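Local coordinates for Thiol:disulfide interchange protein dsbC (Haemophilus influenzae, PDB 1T3B), which probably acts in the periplasm as a homodimeric, thioredoxin-family thiol:disulfide oxidoreductase and isomerase, transferring its disulfide to other proteins and rearranging their disulfide bonds, at residues C101-L104 and H105-L108; V68-L71 and N72-D76; F147-N150 and E151-G155. All coordinates share one frame; numbering follows the deposited sequence.

Interaction 1: residues C101-L104 and H105-L108; sequences CHLL and HQQL
His102 and Gln106, one helical turn apart, carry the first side-chain contact: the glutamine lies against the imidazole, its amide plane inclined 38° to the ring. Gln106 CG makes an off-centre CH-pi contact 4.1 Å from the centroid of the His102 ring, and Gln106 CD comes to 3.3 Å from His102 NE2. Gln106 OE1 is also near that nitrogen, but the angle is too poor for a bond. The ring's other nitrogen, ND1, is hydrogen-bonded to Glu153. Gln107 slants back over Leu103; its NE2 sits 3.4 Å from Leu103 CG and gives a weak hydrogen bond of 3.2 Å to Leu103 O. Gln107 can reach back because CG stands beside its own backbone N (chi1 -56°); the same NE2 is also bonded to the hydroxyl of Tyr196. All this happens on the helix that starts with the redox-active CxxC of the thioredoxin fold, where Cys101 forms its disulfide with Cys98, and at the turn joining it to helix 108-113, with Gln107 at the N-cap position of the latter. In the last helical turn His105 N donates to Cys101 O at 3.0 Å, and Gln106 N donates to His102 O at 3.0 Å. The His105 ring swings off toward helix 145-153, and its NE2 is hydrogen-bonded to the hydroxyl of Tyr81.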
loop_
_atom_site.group_PDB
_atom_site.type_symbol
_atom_site.label_atom_id
_atom_site.label_comp_id
_atom_site.label_asym_id
_atom_site.label_seq_id
_atom_site.Cartn_x
_atom_site.Cartn_y
_atom_site.Cartn_z
ATOM N N CYS A 101 -19.511 16.137 19.672
ATOM C CA CYS A 101 -19.812 14.859 20.290
ATOM C C CYS A 101 -20.849 15.253 21.328
ATOM O O CYS A 101 -21.851 14.572 21.533
ATOM C CB CYS A 101 -18.585 14.285 20.992
ATOM S SG CYS A 101 -17.128 14.154 19.923
ATOM N N HIS A 102 -20.598 16.378 21.983
ATOM C CA HIS A 102 -21.517 16.850 22.986
ATOM C C HIS A 102 -22.897 17.043 22.383
ATOM O O HIS A 102 -23.877 16.469 22.856
ATOM C CB HIS A 102 -21.030 18.163 23.581
ATOM C CG HIS A 102 -22.029 18.806 24.486
ATOM N ND1 HIS A 102 -22.323 18.311 25.739
ATOM C CD2 HIS A 102 -22.849 19.866 24.298
ATOM C CE1 HIS A 102 -23.280 19.041 26.285
ATOM N NE2 HIS A 102 -23.618 19.991 25.431
ATOM N N LEU A 103 -22.958 17.857 21.332
ATOM C CA LEU A 103 -24.202 18.163 20.633
ATOM C C LEU A 103 -24.928 16.888 20.228
ATOM O O LEU A 103 -26.121 16.748 20.465
ATOM C CB LEU A 103 -23.907 19.007 19.391
ATOM C CG LEU A 103 -25.118 19.564 18.636
ATOM C CD1 LEU A 103 -25.864 20.516 19.550
ATOM C CD2 LEU A 103 -24.669 20.282 17.364
ATOM N N LEU A 104 -24.204 15.963 19.615
ATOM C CA LEU A 104 -24.788 14.697 19.211
ATOM C C LEU A 104 -25.450 14.036 20.419
ATOM O O LEU A 104 -26.535 13.479 20.331
ATOM C CB LEU A 104 -23.693 13.805 18.608
ATOM C CG LEU A 104 -23.608 12.273 18.683
ATOM C CD1 LEU A 104 -24.958 11.597 18.662
ATOM C CD2 LEU A 104 -22.784 11.814 17.495
ATOM N N HIS A 105 -24.794 14.133 21.563
ATOM C CA HIS A 105 -25.301 13.538 22.786
ATOM C C HIS A 105 -26.600 14.190 23.255
ATOM O O HIS A 105 -27.517 13.508 23.719
ATOM C CB HIS A 105 -24.240 13.637 23.877
ATOM C CG HIS A 105 -24.477 12.714 25.029
ATOM N ND1 HIS A 105 -25.472 12.921 25.960
ATOM C CD2 HIS A 105 -23.867 11.559 25.382
ATOM C CE1 HIS A 105 -25.463 11.935 26.835
ATOM N NE2 HIS A 105 -24.499 11.094 26.506
ATOM N N GLN A 106 -26.682 15.509 23.133
ATOM C CA GLN A 106 -27.880 16.219 23.550
ATOM C C GLN A 106 -29.087 15.836 22.722
ATOM O O GLN A 106 -30.174 16.336 22.954
ATOM C CB GLN A 106 -27.677 17.724 23.441
ATOM C CG GLN A 106 -26.728 18.296 24.462
ATOM C CD GLN A 106 -26.709 19.809 24.441
ATOM O OE1 GLN A 106 -26.332 20.419 23.447
ATOM N NE2 GLN A 106 -27.125 20.421 25.542
ATOM N N GLN A 107 -28.901 14.943 21.763
ATOM C CA GLN A 107 -30.000 14.547 20.901
ATOM C C GLN A 107 -30.237 13.055 20.832
ATOM O O GLN A 107 -30.828 12.564 19.869
ATOM C CB GLN A 107 -29.757 15.083 19.497
ATOM C CG GLN A 107 -29.560 16.585 19.479
ATOM C CD GLN A 107 -29.091 17.106 18.152
ATOM O OE1 GLN A 107 -29.700 16.833 17.129
ATOM N NE2 GLN A 107 -28.008 17.870 18.159
ATOM N N LEU A 108 -29.786 12.330 21.847
ATOM C CA LEU A 108 -29.996 10.895 21.856
ATOM C C LEU A 108 -31.492 10.630 21.735
ATOM O O LEU A 108 -31.913 9.697 21.049
ATOM C CB LEU A 108 -29.461 10.263 23.149
ATOM C CG LEU A 108 -27.991 9.861 23.276
ATOM C CD1 LEU A 108 -27.496 9.322 21.958
ATOM C CD2 LEU A 108 -27.169 11.026 23.693
#

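Interaction 2: residues V68-L71 and N72-D76; sequences VDKL and NSYKD
Asn72 N donates to Val68 O at 2.8 Å, a regular helical bond. The Asn72 side chain doubles back beside its own backbone N (chi1 -83°), which sets OD1 3.4 Å from Leu71 CD2, the two side chains slanting past each other; OD1 is hydrogen-bonded to Arg119. Ser73 N makes the same kind of helical bond, 2.8 Å to Asp69 O. The hydroxyl of Ser73 turns back on the helix as well: with chi1 at 87°, OG stands between the backbone N and the carbonyl carbon and donates to Lys70 O, though the very short modelled separation leaves the exact geometry doubtful. Tyr74 N approaches Leu71 O in a bond whose geometry is less certain. The Tyr74 ring runs alongside the Lys70 chain, both pointing the same way, so that Lys70 CE reaches 3.4 Å from Tyr74 OH, while Lys70 O lies 3.7 Å above the centre of one ring face. Lys75 N closes a type I beta turn on Asn72 O at 2.7 Å. As in other DsbC proteins, helix 63-72 is the linker between the N-terminal dimerisation domain and the thioredoxin-like domain, and in this turn it hands over to the latter, bound for strand 79-81. Around it, Lys70, Leu71 and Tyr74 pack on Leu173 of helix 166-177, while Leu71 also meets Arg119 and Leu121 of strand 116-122.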
loop_
_atom_site.group_PDB
_atom_site.type_symbol
_atom_site.label_atom_id
_atom_site.label_comp_id
_atom_site.label_asym_id
_atom_site.label_seq_id
_atom_site.Cartn_x
_atom_site.Cartn_y
_atom_site.Cartn_z
ATOM N N VAL A 68 -15.386 -4.943 11.340
ATOM C CA VAL A 68 -16.659 -4.765 12.038
ATOM C C VAL A 68 -16.892 -5.799 13.134
ATOM O O VAL A 68 -17.369 -5.460 14.212
ATOM C CB VAL A 68 -17.846 -4.829 11.067
ATOM C CG1 VAL A 68 -18.112 -6.262 10.651
ATOM C CG2 VAL A 68 -19.066 -4.235 11.707
ATOM N N ASP A 69 -16.568 -7.059 12.861
ATOM C CA ASP A 69 -16.742 -8.111 13.858
ATOM C C ASP A 69 -15.916 -7.733 15.084
ATOM O O ASP A 69 -16.363 -7.887 16.220
ATOM C CB ASP A 69 -16.264 -9.473 13.331
ATOM C CG ASP A 69 -16.996 -9.916 12.073
ATOM O OD1 ASP A 69 -18.131 -9.446 11.830
ATOM O OD2 ASP A 69 -16.434 -10.754 11.332
ATOM N N LYS A 70 -14.704 -7.249 14.837
ATOM C CA LYS A 70 -13.791 -6.818 15.895
ATOM C C LYS A 70 -14.530 -5.815 16.780
ATOM O O LYS A 70 -14.625 -5.993 17.989
ATOM C CB LYS A 70 -12.558 -6.164 15.259
ATOM C CG LYS A 70 -11.598 -5.467 16.204
ATOM C CD LYS A 70 -10.714 -6.440 16.934
ATOM C CE LYS A 70 -9.430 -5.760 17.379
ATOM N NZ LYS A 70 -8.757 -5.041 16.253
ATOM N N LEU A 71 -15.060 -4.765 16.159
ATOM C CA LEU A 71 -15.806 -3.729 16.864
ATOM C C LEU A 71 -16.963 -4.350 17.643
ATOM O O LEU A 71 -16.978 -4.331 18.873
ATOM C CB LEU A 71 -16.326 -2.697 15.861
ATOM C CG LEU A 71 -17.266 -1.612 16.366
ATOM C CD1 LEU A 71 -17.067 -0.332 15.577
ATOM C CD2 LEU A 71 -18.673 -2.088 16.226
ATOM N N ASN A 72 -17.929 -4.910 16.929
ATOM C CA ASN A 72 -19.061 -5.541 17.575
ATOM C C ASN A 72 -18.618 -6.369 18.763
ATOM O O ASN A 72 -19.254 -6.361 19.806
ATOM C CB ASN A 72 -19.798 -6.430 16.587
ATOM C CG ASN A 72 -20.750 -5.656 15.738
ATOM O OD1 ASN A 72 -21.048 -4.512 16.044
ATOM N ND2 ASN A 72 -21.255 -6.270 14.675
ATOM N N SER A 73 -17.508 -7.072 18.617
ATOM C CA SER A 73 -17.024 -7.905 19.707
ATOM C C SER A 73 -16.786 -7.127 21.004
ATOM O O SER A 73 -16.404 -7.711 22.007
ATOM C CB SER A 73 -15.727 -8.603 19.297
ATOM O OG SER A 73 -14.603 -7.789 19.576
ATOM N N TYR A 74 -17.010 -5.817 20.979
ATOM C CA TYR A 74 -16.791 -4.963 22.150
ATOM C C TYR A 74 -18.097 -4.513 22.777
ATOM O O TYR A 74 -18.111 -3.800 23.775
ATOM C CB TYR A 74 -15.960 -3.731 21.762
ATOM C CG TYR A 74 -14.533 -4.053 21.381
ATOM C CD1 TYR A 74 -13.856 -5.109 21.987
ATOM C CD2 TYR A 74 -13.847 -3.281 20.453
ATOM C CE1 TYR A 74 -12.527 -5.388 21.682
ATOM C CE2 TYR A 74 -12.510 -3.552 20.139
ATOM C CZ TYR A 74 -11.855 -4.608 20.759
ATOM O OH TYR A 74 -10.531 -4.875 20.464
ATOM N N LYS A 75 -19.186 -4.934 22.153
ATOM C CA LYS A 75 -20.537 -4.635 22.589
ATOM C C LYS A 75 -20.701 -4.347 24.092
ATOM O O LYS A 75 -21.293 -3.340 24.465
ATOM C CB LYS A 75 -21.436 -5.801 22.150
ATOM C CG LYS A 75 -22.837 -5.837 22.731
ATOM C CD LYS A 75 -23.569 -7.110 22.286
ATOM C CE LYS A 75 -24.869 -7.300 23.060
ATOM N NZ LYS A 75 -25.585 -8.533 22.646
ATOM N N ASP A 76 -20.167 -5.214 24.950
ATOM C CA ASP A 76 -20.297 -5.036 26.402
ATOM C C ASP A 76 -19.389 -3.983 27.027
ATOM O O ASP A 76 -19.209 -3.957 28.244
ATOM C CB ASP A 76 -20.065 -6.369 27.126
ATOM C CG ASP A 76 -21.035 -7.450 26.686
ATOM O OD1 ASP A 76 -22.224 -7.130 26.464
ATOM O OD2 ASP A 76 -20.613 -8.618 26.574
#

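Interaction 3: residues F147-N150 and E151-G155; sequences FALN and EAEKG
Phe147 offers one ring face to Glu151, whose CG sits 3.8 Å above the plane in a CH-pi contact over the face, offset toward the rim. The nearest ring atom is CE2, 3.8 Å from Glu151 CG, and the carboxylate beyond is tilted 26° from the ring plane. This is the last part of helix 145-153, which ends in a Schellman motif at Gly155. The ring can lie alongside Glu151 because Phe147 CG is trans to its backbone N (chi1 -175°), whereas the Glu151 chain bends at chi2. OE1 of Glu151 is hydrogen-bonded to Asn156, and OE2 forms a long salt bridge with Lys154 NZ. Along the backbone, Glu151 N donates to Phe147 O at 2.9 Å, Ala152 N to Ala148 O, and Glu153 N to Leu149 O. Leu149 and Ala152 are buried against Ile139 of helix 131-141, while Asn150 OD1 is hydrogen-bonded to the hydroxyl of Tyr81. At the end the bonds back from Lys154 weaken, and Gly155, with a positive phi of 107°, donates its N-H to Ala152 O at 3.1 Å.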
loop_
_atom_site.group_PDB
_atom_site.type_symbol
_atom_site.label_atom_id
_atom_site.label_comp_id
_atom_site.label_asym_id
_atom_site.label_seq_id
_atom_site.Cartn_x
_atom_site.Cartn_y
_atom_site.Cartn_z
ATOM N N PHE A 147 -24.735 6.673 33.417
ATOM C CA PHE A 147 -24.820 7.731 34.404
ATOM C C PHE A 147 -23.520 8.493 34.392
ATOM O O PHE A 147 -23.512 9.718 34.362
ATOM C CB PHE A 147 -25.058 7.156 35.804
ATOM C CG PHE A 147 -25.265 8.197 36.864
ATOM C CD1 PHE A 147 -26.541 8.665 37.155
ATOM C CD2 PHE A 147 -24.180 8.715 37.566
ATOM C CE1 PHE A 147 -26.735 9.634 38.135
ATOM C CE2 PHE A 147 -24.356 9.684 38.545
ATOM C CZ PHE A 147 -25.634 10.147 38.834
ATOM N N ALA A 148 -22.418 7.756 34.416
ATOM C CA ALA A 148 -21.096 8.361 34.418
ATOM C C ALA A 148 -20.908 9.286 33.232
ATOM O O ALA A 148 -20.425 10.407 33.387
ATOM C CB ALA A 148 -20.040 7.287 34.400
ATOM N N LEU A 149 -21.300 8.803 32.054
ATOM C CA LEU A 149 -21.186 9.565 30.820
ATOM C C LEU A 149 -22.183 10.704 30.775
ATOM O O LEU A 149 -21.825 11.821 30.409
ATOM C CB LEU A 149 -21.393 8.664 29.591
ATOM C CG LEU A 149 -21.333 9.379 28.226
ATOM C CD1 LEU A 149 -19.922 9.923 28.050
ATOM C CD2 LEU A 149 -21.711 8.442 27.069
ATOM N N ASN A 150 -23.433 10.426 31.130
ATOM C CA ASN A 150 -24.433 11.479 31.113
ATOM C C ASN A 150 -23.940 12.651 31.945
ATOM O O ASN A 150 -24.080 13.810 31.541
ATOM C CB ASN A 150 -25.782 10.980 31.634
ATOM C CG ASN A 150 -26.521 10.121 30.620
ATOM O OD1 ASN A 150 -26.300 10.221 29.413
ATOM N ND2 ASN A 150 -27.417 9.283 31.106
ATOM N N GLU A 151 -23.329 12.342 33.087
ATOM C CA GLU A 151 -22.797 13.366 33.981
ATOM C C GLU A 151 -21.551 14.066 33.454
ATOM O O GLU A 151 -21.382 15.264 33.638
ATOM C CB GLU A 151 -22.527 12.763 35.352
ATOM C CG GLU A 151 -23.810 12.521 36.135
ATOM C CD GLU A 151 -24.497 13.818 36.547
ATOM O OE1 GLU A 151 -23.942 14.538 37.404
ATOM O OE2 GLU A 151 -25.587 14.120 36.011
ATOM N N ALA A 152 -20.671 13.321 32.804
ATOM C CA ALA A 152 -19.479 13.920 32.228
ATOM C C ALA A 152 -19.910 14.952 31.188
ATOM O O ALA A 152 -19.307 16.022 31.050
ATOM C CB ALA A 152 -18.628 12.856 31.570
ATOM N N GLU A 153 -20.971 14.639 30.454
ATOM C CA GLU A 153 -21.453 15.550 29.426
ATOM C C GLU A 153 -22.111 16.786 30.005
ATOM O O GLU A 153 -22.224 17.812 29.342
ATOM C CB GLU A 153 -22.428 14.830 28.508
ATOM C CG GLU A 153 -21.768 13.801 27.641
ATOM C CD GLU A 153 -20.754 14.414 26.677
ATOM O OE1 GLU A 153 -21.107 15.366 25.955
ATOM O OE2 GLU A 153 -19.600 13.941 26.631
ATOM N N LYS A 154 -22.555 16.688 31.244
ATOM C CA LYS A 154 -23.182 17.827 31.881
ATOM C C LYS A 154 -22.118 18.679 32.583
ATOM O O LYS A 154 -22.415 19.708 33.179
ATOM C CB LYS A 154 -24.253 17.350 32.867
ATOM C CG LYS A 154 -25.503 16.780 32.201
ATOM C CD LYS A 154 -26.506 16.284 33.220
ATOM C CE LYS A 154 -27.635 15.491 32.567
ATOM N NZ LYS A 154 -28.417 14.690 33.566
ATOM N N GLY A 155 -20.865 18.244 32.497
ATOM C CA GLY A 155 -19.785 18.985 33.119
ATOM C C GLY A 155 -19.208 18.360 34.379
ATOM O O GLY A 155 -18.168 18.805 34.868
#

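The chain meets interaction 2 first, at the exit of helix 63-72 toward strand 79-81; next comes interaction 1, at the turn between helices 99-105 and 108-113; interaction 3, ending helix 145-153, is last. Each closes a short local turn, and the three follow in series, none enclosing or crossing another. Interactions 1 and 3 touch: the His102-Glu153 hydrogen bond spans them, and His105 packs on Leu149, Asn150 and Glu153, joining the active-site helix to helix 145-153. Interaction 2 stands apart at the end of the linker helix, its centre 22 Å from that of interaction 1 and the nearest atoms of the two about 14 Å apart.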